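Local coordinates for protein DNA polymerase sliding clamp 2 (Sulfolobus tokodaii, PDB 3AIZ) that serves as a subunit of a ring-shaped sliding clamp that encircles DNA and tethers the replicative polymerase and other DNA-processing proteins to it, at residues A[47-52]-A[239-244]; A[128-133]-A[224-229]; A[134-139]-A[185-190]. One frame throughout, in Å; residues are numbered along the deposited sequence.

The three contacts are nested along the chain: contact 3 lies inside the loop closed by contact 2, and contact 2 inside the loop closed by contact 1. Contact 1 sits near the middle of the subunit and pairs a strand of the N-terminal domain with one of the C-terminal domain. Contacts 2 and 3 belong to the C-terminal half. The three centres lie about 15 Å (1 and 2), 17 Å (2 and 3) and 19 Å (1 and 3) apart. Contact 1 touches contact 2 where strand 239-244 runs beside 226-233, whereas 128-133 leads directly into 134-139. Together they trace how the two clamp domains are joined and how the connector between them enters the second domain.

Contact 1 of 3, residues A[47-52]-A[239-244]; sequences MVIFKI and QLIFWI
Strands 47-52 and 239-244 run antiparallel at an angle of 159°, their axes 4.8 Å apart, with M47–W243, I49–I241 and K51–Q239 as hydrogen-bonded pairs and V48–F242 and F50–L240 as the non-hydrogen-bonded pairs between them. This is the junction at which the sheets of the two PCNA domains meet within one subunit. Each hydrogen-bonded pair contributes two backbone bonds; I49 N lies 2.8 Å from I241 O.

V48, F50, L240 and F242 turn to the face that carries the helices, which in sliding clamps line the DNA channel. V48 runs alongside F242, with V48 CG1 3.8 Å from F242 CE2. Beyond them F50 meets the ring of F12, while L240 and F242 pack on V211 and V208 of helix 202-211.

M47, I49, K51, Q239, I241 and W243 occupy the other face, where E127 and P128 lie. I49 CB and I241 CB are 3.8 Å apart. I49 CD1 comes to the edge of the W243 indole, near its plane, 4.2 Å from W243 CD1. M47 makes an oblique Met-aromatic contact with this indole, its SD 5.3 Å from the centroid of the five-membered ring.

K51 runs over I241: a bend at its third torsion (chi3 60°) brings CE to 3.5 Å from I241 CD1. Its ammonium continues to a salt bridge with E127 OE2, and the other oxygen of this carboxylate, OE1, receives a weak hydrogen bond from W243 NE1. E127 thus has a partner on each strand, K51 through the salt bridge and W243 only weakly. At the K51–Q239 end, Q239 CB rests 3.4 Å from K51 O.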
loop_
_atom_site.group_PDB
_atom_site.type_symbol
_atom_site.label_atom_id
_atom_site.label_comp_id
_atom_site.label_asym_id
_atom_site.label_seq_id
_atom_site.Cartn_x
_atom_site.Cartn_y
_atom_site.Cartn_z
ATOM N N MET A 47 -22.393 -29.670 -18.008
ATOM C CA MET A 47 -21.342 -29.901 -18.989
ATOM C C MET A 47 -20.697 -28.588 -19.405
ATOM O O MET A 47 -21.346 -27.730 -20.002
ATOM C CB MET A 47 -21.891 -30.615 -20.224
ATOM C CG MET A 47 -20.887 -30.721 -21.363
ATOM S SD MET A 47 -21.505 -31.669 -22.764
ATOM C CE MET A 47 -21.768 -33.263 -21.990
ATOM N N VAL A 48 -19.417 -28.432 -19.085
ATOM C CA VAL A 48 -18.693 -27.224 -19.455
ATOM C C VAL A 48 -17.948 -27.424 -20.770
ATOM O O VAL A 48 -17.189 -28.380 -20.926
ATOM C CB VAL A 48 -17.700 -26.797 -18.362
ATOM C CG1 VAL A 48 -17.030 -25.489 -18.744
ATOM C CG2 VAL A 48 -18.413 -26.659 -17.028
ATOM N N ILE A 49 -18.178 -26.519 -21.715
ATOM C CA ILE A 49 -17.523 -26.590 -23.013
ATOM C C ILE A 49 -16.764 -25.309 -23.333
ATOM O O ILE A 49 -17.302 -24.208 -23.227
ATOM C CB ILE A 49 -18.529 -26.862 -24.149
ATOM C CG1 ILE A 49 -19.174 -28.236 -23.979
ATOM C CG2 ILE A 49 -17.844 -26.775 -25.500
ATOM C CD1 ILE A 49 -20.187 -28.560 -25.050
ATOM N N PHE A 50 -15.506 -25.469 -23.720
ATOM C CA PHE A 50 -14.697 -24.369 -24.217
ATOM C C PHE A 50 -14.430 -24.632 -25.690
ATOM O O PHE A 50 -13.907 -25.686 -26.044
ATOM C CB PHE A 50 -13.385 -24.291 -23.435
ATOM C CG PHE A 50 -12.296 -23.546 -24.145
ATOM C CD1 PHE A 50 -12.350 -22.171 -24.280
ATOM C CD2 PHE A 50 -11.208 -24.222 -24.669
ATOM C CE1 PHE A 50 -11.344 -21.486 -24.931
ATOM C CE2 PHE A 50 -10.201 -23.542 -25.321
ATOM C CZ PHE A 50 -10.269 -22.172 -25.452
ATOM N N LYS A 51 -14.801 -23.692 -26.554
ATOM C CA LYS A 51 -14.680 -23.916 -27.993
ATOM C C LYS A 51 -14.264 -22.681 -28.790
ATOM O O LYS A 51 -14.838 -21.604 -28.637
ATOM C CB LYS A 51 -15.984 -24.494 -28.554
ATOM C CG LYS A 51 -16.010 -24.613 -30.071
ATOM C CD LYS A 51 -17.137 -25.519 -30.541
ATOM C CE LYS A 51 -18.494 -24.991 -30.111
ATOM N NZ LYS A 51 -19.597 -25.934 -30.458
ATOM N N ILE A 52 -13.262 -22.854 -29.645
ATOM C CA ILE A 52 -12.833 -21.806 -30.563
ATOM C C ILE A 52 -12.940 -22.284 -32.009
ATOM O O ILE A 52 -12.102 -23.055 -32.476
ATOM C CB ILE A 52 -11.380 -21.375 -30.299
ATOM C CG1 ILE A 52 -11.197 -20.961 -28.839
ATOM C CG2 ILE A 52 -10.988 -20.239 -31.230
ATOM C CD1 ILE A 52 -9.819 -20.420 -28.529
ATOM N N GLN A 239 -15.432 -19.073 -27.298
ATOM C CA GLN A 239 -16.803 -19.288 -26.862
ATOM C C GLN A 239 -16.910 -20.250 -25.685
ATOM O O GLN A 239 -16.285 -21.312 -25.675
ATOM C CB GLN A 239 -17.638 -19.797 -28.040
ATOM C CG GLN A 239 -19.117 -19.958 -27.750
ATOM C CD GLN A 239 -19.916 -20.281 -28.999
ATOM O OE1 GLN A 239 -19.363 -20.367 -30.097
ATOM N NE2 GLN A 239 -21.223 -20.457 -28.838
ATOM N N LEU A 240 -17.703 -19.863 -24.691
ATOM C CA LEU A 240 -18.035 -20.747 -23.581
ATOM C C LEU A 240 -19.446 -21.284 -23.773
ATOM O O LEU A 240 -20.358 -20.541 -24.127
ATOM C CB LEU A 240 -17.932 -20.011 -22.244
ATOM C CG LEU A 240 -16.655 -20.234 -21.433
ATOM C CD1 LEU A 240 -16.662 -19.378 -20.177
ATOM C CD2 LEU A 240 -16.497 -21.703 -21.081
ATOM N N ILE A 241 -19.620 -22.580 -23.548
ATOM C CA ILE A 241 -20.920 -23.208 -23.729
ATOM C C ILE A 241 -21.246 -24.107 -22.547
ATOM O O ILE A 241 -20.467 -24.993 -22.198
ATOM C CB ILE A 241 -20.974 -24.036 -25.026
ATOM C CG1 ILE A 241 -20.620 -23.160 -26.231
ATOM C CG2 ILE A 241 -22.349 -24.665 -25.200
ATOM C CD1 ILE A 241 -20.616 -23.903 -27.544
ATOM N N PHE A 242 -22.399 -23.872 -21.932
ATOM C CA PHE A 242 -22.815 -24.655 -20.778
ATOM C C PHE A 242 -24.083 -25.441 -21.070
ATOM O O PHE A 242 -24.939 -24.999 -21.832
ATOM C CB PHE A 242 -23.037 -23.749 -19.566
ATOM C CG PHE A 242 -21.799 -23.035 -19.108
ATOM C CD1 PHE A 242 -21.515 -21.758 -19.558
ATOM C CD2 PHE A 242 -20.923 -23.641 -18.223
ATOM C CE1 PHE A 242 -20.378 -21.097 -19.138
ATOM C CE2 PHE A 242 -19.784 -22.987 -17.799
ATOM C CZ PHE A 242 -19.511 -21.713 -18.257
ATOM N N TRP A 243 -24.189 -26.615 -20.460
ATOM C CA TRP A 243 -25.403 -27.413 -20.537
ATOM C C TRP A 243 -25.822 -27.835 -19.136
ATOM O O TRP A 243 -25.067 -28.499 -18.427
ATOM C CB TRP A 243 -25.197 -28.643 -21.422
ATOM C CG TRP A 243 -25.210 -28.341 -22.890
ATOM C CD1 TRP A 243 -24.129 -28.168 -23.702
ATOM C CD2 TRP A 243 -26.366 -28.180 -23.721
ATOM N NE1 TRP A 243 -24.539 -27.910 -24.989
ATOM C CE2 TRP A 243 -25.907 -27.912 -25.026
ATOM C CE3 TRP A 243 -27.744 -28.237 -23.489
ATOM C CZ2 TRP A 243 -26.777 -27.701 -26.094
ATOM C CZ3 TRP A 243 -28.606 -28.027 -24.550
ATOM C CH2 TRP A 243 -28.118 -27.762 -25.836
ATOM N N ILE A 244 -27.026 -27.434 -18.740
ATOM C CA ILE A 244 -27.539 -27.750 -17.413
ATOM C C ILE A 244 -28.652 -28.785 -17.494
ATOM O O ILE A 244 -29.635 -28.596 -18.209
ATOM C CB ILE A 244 -28.074 -26.495 -16.688
ATOM C CG1 ILE A 244 -26.954 -25.477 -16.457
ATOM C CG2 ILE A 244 -28.704 -26.877 -15.361
ATOM C CD1 ILE A 244 -26.542 -24.720 -17.698
#

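Contact 2 of 3, residues A[128-133]-A[224-229]; sequences PKVNLS and NNIPMK
I226, whose side chain meets V130, N131 and L132, is hydrogen-bonded through its carbonyl oxygen to the hydroxyl of Y200 on strand 196-201, which holds the backbone of I226 to the Y200 side chain while its own side chain packs against the loop. CD1 does most of the touching. With CG1 set between the backbone N and the carbonyl carbon (chi1 71°) and the chain extended beyond it, that methyl reaches across to the backbone of 128-133. It ends 3.3 Å from N131 O, a van der Waals contact between a methyl and a carbonyl oxygen.

The side chains of V130 and I226 pass one another head to tail, V130 CG2 lying 3.9 Å from I226 CD1. L132, one residue beyond N131, crosses the isoleucine at a slant, its CD1 4.1 Å from I226 CD1. The methyl is thereby held among three consecutive residues of the loop.

Segment 128-133 is the last part of the connector between the two PCNA domains, here laid over the start of strand 226-233. In PCNA relatives this connector borders the groove that receives PIP-box peptides of partner proteins, and a similar role is probable here. L132 CD1 looks onto the backbone carbonyl of P227, whose ring packs on W243 and P246; P128 also leans on W243.

The other branch of L132, CD2, packs on the lysine chain, 4.0 Å from K229 CD and 4.1 Å from K229 CB. That aliphatic chain is extended throughout and meets the leucine at about a right angle. K229 NZ lies beyond, in a weak, long ion pair with E231.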
loop_
_atom_site.group_PDB
_atom_site.type_symbol
_atom_site.label_atom_id
_atom_site.label_comp_id
_atom_site.label_asym_id
_atom_site.label_seq_id
_atom_site.Cartn_x
_atom_site.Cartn_y
_atom_site.Cartn_z
ATOM N N PRO A 128 -25.837 -32.192 -25.977
ATOM C CA PRO A 128 -27.217 -32.687 -26.025
ATOM C C PRO A 128 -27.918 -32.234 -27.302
ATOM O O PRO A 128 -27.790 -31.074 -27.695
ATOM C CB PRO A 128 -27.865 -32.024 -24.805
ATOM C CG PRO A 128 -26.738 -31.778 -23.868
ATOM C CD PRO A 128 -25.557 -31.449 -24.736
ATOM N N LYS A 129 -28.642 -33.146 -27.942
ATOM C CA LYS A 129 -29.358 -32.822 -29.172
ATOM C C LYS A 129 -30.851 -32.678 -28.911
ATOM O O LYS A 129 -31.579 -33.667 -28.841
ATOM C CB LYS A 129 -29.106 -33.887 -30.243
ATOM C CG LYS A 129 -27.667 -33.948 -30.736
ATOM C CD LYS A 129 -27.507 -34.967 -31.852
ATOM C CE LYS A 129 -26.079 -35.002 -32.371
ATOM N NZ LYS A 129 -25.925 -35.947 -33.511
ATOM N N VAL A 130 -31.301 -31.436 -28.766
ATOM C CA VAL A 130 -32.701 -31.159 -28.478
ATOM C C VAL A 130 -33.164 -29.894 -29.186
ATOM O O VAL A 130 -32.356 -29.145 -29.735
ATOM C CB VAL A 130 -32.937 -30.983 -26.969
ATOM C CG1 VAL A 130 -32.639 -32.277 -26.226
ATOM C CG2 VAL A 130 -32.081 -29.848 -26.435
ATOM N N ASN A 131 -34.470 -29.661 -29.168
ATOM C CA ASN A 131 -35.034 -28.452 -29.748
ATOM C C ASN A 131 -35.264 -27.384 -28.687
ATOM O O ASN A 131 -36.143 -27.519 -27.834
ATOM C CB ASN A 131 -36.344 -28.757 -30.473
ATOM C CG ASN A 131 -37.018 -27.505 -31.008
ATOM O OD1 ASN A 131 -36.359 -26.610 -31.539
ATOM N ND2 ASN A 131 -38.338 -27.439 -30.872
ATOM N N LEU A 132 -34.463 -26.326 -28.741
ATOM C CA LEU A 132 -34.610 -25.207 -27.820
ATOM C C LEU A 132 -35.842 -24.381 -28.174
ATOM O O LEU A 132 -35.789 -23.507 -29.041
ATOM C CB LEU A 132 -33.354 -24.334 -27.833
ATOM C CG LEU A 132 -32.243 -24.689 -26.839
ATOM C CD1 LEU A 132 -32.239 -26.173 -26.513
ATOM C CD2 LEU A 132 -30.892 -24.263 -27.391
ATOM N N SER A 133 -36.952 -24.667 -27.498
ATOM C CA SER A 133 -38.205 -23.965 -27.743
ATOM C C SER A 133 -38.048 -22.472 -27.484
ATOM O O SER A 133 -38.615 -21.645 -28.195
ATOM C CB SER A 133 -39.310 -24.525 -26.846
ATOM O OG SER A 133 -39.380 -25.938 -26.934
ATOM N N ASN A 224 -39.295 -27.402 -22.689
ATOM C CA ASN A 224 -40.035 -28.161 -21.687
ATOM C C ASN A 224 -39.239 -29.324 -21.112
ATOM O O ASN A 224 -39.049 -30.345 -21.770
ATOM C CB ASN A 224 -41.366 -28.662 -22.247
ATOM C CG ASN A 224 -42.488 -27.663 -22.061
ATOM O OD1 ASN A 224 -42.465 -26.574 -22.631
ATOM N ND2 ASN A 224 -43.478 -28.030 -21.254
ATOM N N ASN A 225 -38.775 -29.157 -19.877
ATOM C CA ASN A 225 -38.061 -30.212 -19.170
ATOM C C ASN A 225 -36.873 -30.770 -19.952
ATOM O O ASN A 225 -36.580 -31.963 -19.885
ATOM C CB ASN A 225 -39.024 -31.336 -18.785
ATOM C CG ASN A 225 -40.133 -30.862 -17.861
ATOM O OD1 ASN A 225 -40.007 -29.832 -17.196
ATOM N ND2 ASN A 225 -41.225 -31.616 -17.812
ATOM N N ILE A 226 -36.195 -29.901 -20.695
ATOM C CA ILE A 226 -34.981 -30.278 -21.409
ATOM C C ILE A 226 -33.814 -29.415 -20.930
ATOM O O ILE A 226 -34.025 -28.331 -20.386
ATOM C CB ILE A 226 -35.143 -30.122 -22.933
ATOM C CG1 ILE A 226 -35.201 -28.643 -23.318
ATOM C CG2 ILE A 226 -36.381 -30.862 -23.420
ATOM C CD1 ILE A 226 -35.269 -28.407 -24.810
ATOM N N PRO A 227 -32.577 -29.896 -21.126
ATOM C CA PRO A 227 -31.383 -29.165 -20.687
ATOM C C PRO A 227 -31.347 -27.727 -21.195
ATOM O O PRO A 227 -31.832 -27.446 -22.290
ATOM C CB PRO A 227 -30.238 -29.969 -21.305
ATOM C CG PRO A 227 -30.775 -31.346 -21.411
ATOM C CD PRO A 227 -32.232 -31.191 -21.738
ATOM N N MET A 228 -30.778 -26.830 -20.395
ATOM C CA MET A 228 -30.622 -25.433 -20.783
ATOM C C MET A 228 -29.223 -25.197 -21.337
ATOM O O MET A 228 -28.240 -25.717 -20.809
ATOM C CB MET A 228 -30.875 -24.510 -19.589
ATOM C CG MET A 228 -30.492 -23.057 -19.835
ATOM S SD MET A 228 -30.601 -22.017 -18.361
ATOM C CE MET A 228 -32.376 -21.885 -18.160
ATOM N N LYS A 229 -29.141 -24.406 -22.402
ATOM C CA LYS A 229 -27.871 -24.124 -23.054
ATOM C C LYS A 229 -27.500 -22.652 -22.925
ATOM O O LYS A 229 -28.267 -21.775 -23.323
ATOM C CB LYS A 229 -27.948 -24.512 -24.531
ATOM C CG LYS A 229 -26.696 -24.201 -25.333
ATOM C CD LYS A 229 -26.920 -24.490 -26.808
ATOM C CE LYS A 229 -25.665 -24.244 -27.628
ATOM N NZ LYS A 229 -25.898 -24.526 -29.071
#

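Contact 3 of 3, residues A[134-139]-A[185-190]; sequences VTFTTD and KPLKSL
T137 is gripped by three hydrogen bonds from segment 185-190. Its carbonyl oxygen accepts K188 N at 2.8 Å, its N donates to S189 O at 3.0 Å, and its OG1 donates to S189 OG at 2.9 Å. A chi1 of 68° sets S189 OG between its backbone N and carbonyl carbon, where it meets T137 OG1. K188 and S189 both stand opposite T137, a classic beta bulge that interrupts the regular antiparallel register. A water linked to T135 OG1 also touches S189 OG, weakly. The K188 chain extends alongside T137 and T138 to hydrogen bonds of its NZ with Q216 O and N217 OD1.

On the opposite face, F136 meets two leucines: L187 CD2 approaches the ring obliquely, 3.4 Å from F136 CD2, and L190 CD1 touches its CB at 3.7 Å.

At the subunit interface, K185 NZ forms a salt bridge with D102 of the neighbouring DNA polymerase sliding clamp C chain, and P186 packs on its Y105. Strand 134-138 is flanked by 186-192 and 218-223, with F136 also packing on V220 and F222. D139 N-caps helix 140-150, its OD2 bonded to D141 N; that helix receives T138 on L143 and P186 on V142.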
loop_
_atom_site.group_PDB
_atom_site.type_symbol
_atom_site.label_atom_id
_atom_site.label_comp_id
_atom_site.label_asym_id
_atom_site.label_seq_id
_atom_site.Cartn_x
_atom_site.Cartn_y
_atom_site.Cartn_z
ATOM N N VAL A 134 -37.272 -22.138 -26.460
ATOM C CA VAL A 134 -37.091 -20.751 -26.057
ATOM C C VAL A 134 -35.621 -20.351 -26.054
ATOM O O VAL A 134 -34.787 -21.022 -25.447
ATOM C CB VAL A 134 -37.669 -20.496 -24.652
ATOM C CG1 VAL A 134 -37.416 -19.059 -24.227
ATOM C CG2 VAL A 134 -39.156 -20.813 -24.625
ATOM N N THR A 135 -35.310 -19.256 -26.739
ATOM C CA THR A 135 -33.968 -18.691 -26.714
ATOM C C THR A 135 -34.042 -17.183 -26.508
ATOM O O THR A 135 -34.895 -16.511 -27.082
ATOM C CB THR A 135 -33.191 -18.981 -28.017
ATOM O OG1 THR A 135 -33.899 -18.433 -29.137
ATOM C CG2 THR A 135 -33.015 -20.479 -28.216
ATOM N N PHE A 136 -33.152 -16.657 -25.676
ATOM C CA PHE A 136 -33.069 -15.216 -25.482
ATOM C C PHE A 136 -31.626 -14.771 -25.296
ATOM O O PHE A 136 -30.780 -15.547 -24.853
ATOM C CB PHE A 136 -33.938 -14.763 -24.303
ATOM C CG PHE A 136 -33.565 -15.388 -22.987
ATOM C CD1 PHE A 136 -34.180 -16.553 -22.560
ATOM C CD2 PHE A 136 -32.616 -14.800 -22.168
ATOM C CE1 PHE A 136 -33.845 -17.124 -21.344
ATOM C CE2 PHE A 136 -32.278 -15.367 -20.952
ATOM C CZ PHE A 136 -32.895 -16.528 -20.540
ATOM N N THR A 137 -31.349 -13.523 -25.650
ATOM C CA THR A 137 -30.003 -12.983 -25.537
ATOM C C THR A 137 -29.994 -11.788 -24.595
ATOM O O THR A 137 -30.905 -10.963 -24.617
ATOM C CB THR A 137 -29.449 -12.564 -26.912
ATOM O OG1 THR A 137 -29.658 -13.621 -27.855
ATOM C CG2 THR A 137 -27.960 -12.262 -26.820
ATOM N N THR A 138 -28.964 -11.703 -23.761
ATOM C CA THR A 138 -28.852 -10.612 -22.805
ATOM C C THR A 138 -27.412 -10.434 -22.347
ATOM O O THR A 138 -26.597 -11.347 -22.468
ATOM C CB THR A 138 -29.743 -10.852 -21.573
ATOM O OG1 THR A 138 -29.607 -9.754 -20.663
ATOM C CG2 THR A 138 -29.343 -12.138 -20.869
ATOM N N ASP A 139 -27.102 -9.252 -21.826
ATOM C CA ASP A 139 -25.779 -8.986 -21.282
ATOM C C ASP A 139 -25.559 -9.828 -20.030
ATOM O O ASP A 139 -26.457 -9.963 -19.200
ATOM C CB ASP A 139 -25.619 -7.500 -20.963
ATOM C CG ASP A 139 -24.211 -7.144 -20.526
ATOM O OD1 ASP A 139 -23.422 -6.678 -21.376
ATOM O OD2 ASP A 139 -23.892 -7.333 -19.332
ATOM N N LYS A 185 -35.800 -5.205 -22.036
ATOM C CA LYS A 185 -35.787 -5.099 -20.583
ATOM C C LYS A 185 -35.711 -6.469 -19.917
ATOM O O LYS A 185 -36.725 -6.992 -19.453
ATOM C CB LYS A 185 -37.027 -4.348 -20.092
ATOM C CG LYS A 185 -37.067 -4.124 -18.589
ATOM C CD LYS A 185 -38.371 -3.471 -18.156
ATOM C CE LYS A 185 -38.426 -3.302 -16.646
ATOM N NZ LYS A 185 -39.722 -2.724 -16.194
ATOM N N PRO A 186 -34.504 -7.053 -19.859
ATOM C CA PRO A 186 -33.263 -6.502 -20.410
ATOM C C PRO A 186 -32.875 -7.211 -21.697
ATOM O O PRO A 186 -31.842 -6.894 -22.286
ATOM C CB PRO A 186 -32.228 -6.856 -19.334
ATOM C CG PRO A 186 -32.940 -7.812 -18.359
ATOM C CD PRO A 186 -34.220 -8.218 -19.013
ATOM N N LEU A 187 -33.693 -8.169 -22.117
ATOM C CA LEU A 187 -33.374 -9.011 -23.266
ATOM C C LEU A 187 -33.135 -8.196 -24.532
ATOM O O LEU A 187 -33.938 -7.336 -24.892
ATOM C CB LEU A 187 -34.491 -10.029 -23.506
ATOM C CG LEU A 187 -34.918 -10.866 -22.298
ATOM C CD1 LEU A 187 -36.063 -11.791 -22.667
ATOM C CD2 LEU A 187 -33.746 -11.657 -21.745
ATOM N N LYS A 188 -32.020 -8.470 -25.199
ATOM C CA LYS A 188 -31.729 -7.858 -26.487
ATOM C C LYS A 188 -32.539 -8.546 -27.579
ATOM O O LYS A 188 -32.859 -7.945 -28.604
ATOM C CB LYS A 188 -30.236 -7.957 -26.802
ATOM C CG LYS A 188 -29.336 -7.306 -25.768
ATOM C CD LYS A 188 -27.880 -7.375 -26.195
ATOM C CE LYS A 188 -26.977 -6.670 -25.198
ATOM N NZ LYS A 188 -25.557 -6.675 -25.646
ATOM N N SER A 189 -32.865 -9.815 -27.348
ATOM C CA SER A 189 -33.668 -10.592 -28.285
ATOM C C SER A 189 -34.390 -11.727 -27.567
ATOM O O SER A 189 -33.879 -12.285 -26.597
ATOM C CB SER A 189 -32.792 -11.159 -29.404
ATOM O OG SER A 189 -31.905 -12.145 -28.904
ATOM N N LEU A 190 -35.580 -12.065 -28.050
ATOM C CA LEU A 190 -36.373 -13.135 -27.457
ATOM C C LEU A 190 -37.096 -13.946 -28.529
ATOM O O LEU A 190 -37.843 -13.399 -29.339
ATOM C CB LEU A 190 -37.380 -12.564 -26.457
ATOM C CG LEU A 190 -38.326 -13.565 -25.789
ATOM C CD1 LEU A 190 -37.543 -14.610 -25.013
ATOM C CD2 LEU A 190 -39.309 -12.847 -24.881
HETATM O O HOH W 1 -32.543 -15.445 -29.225
#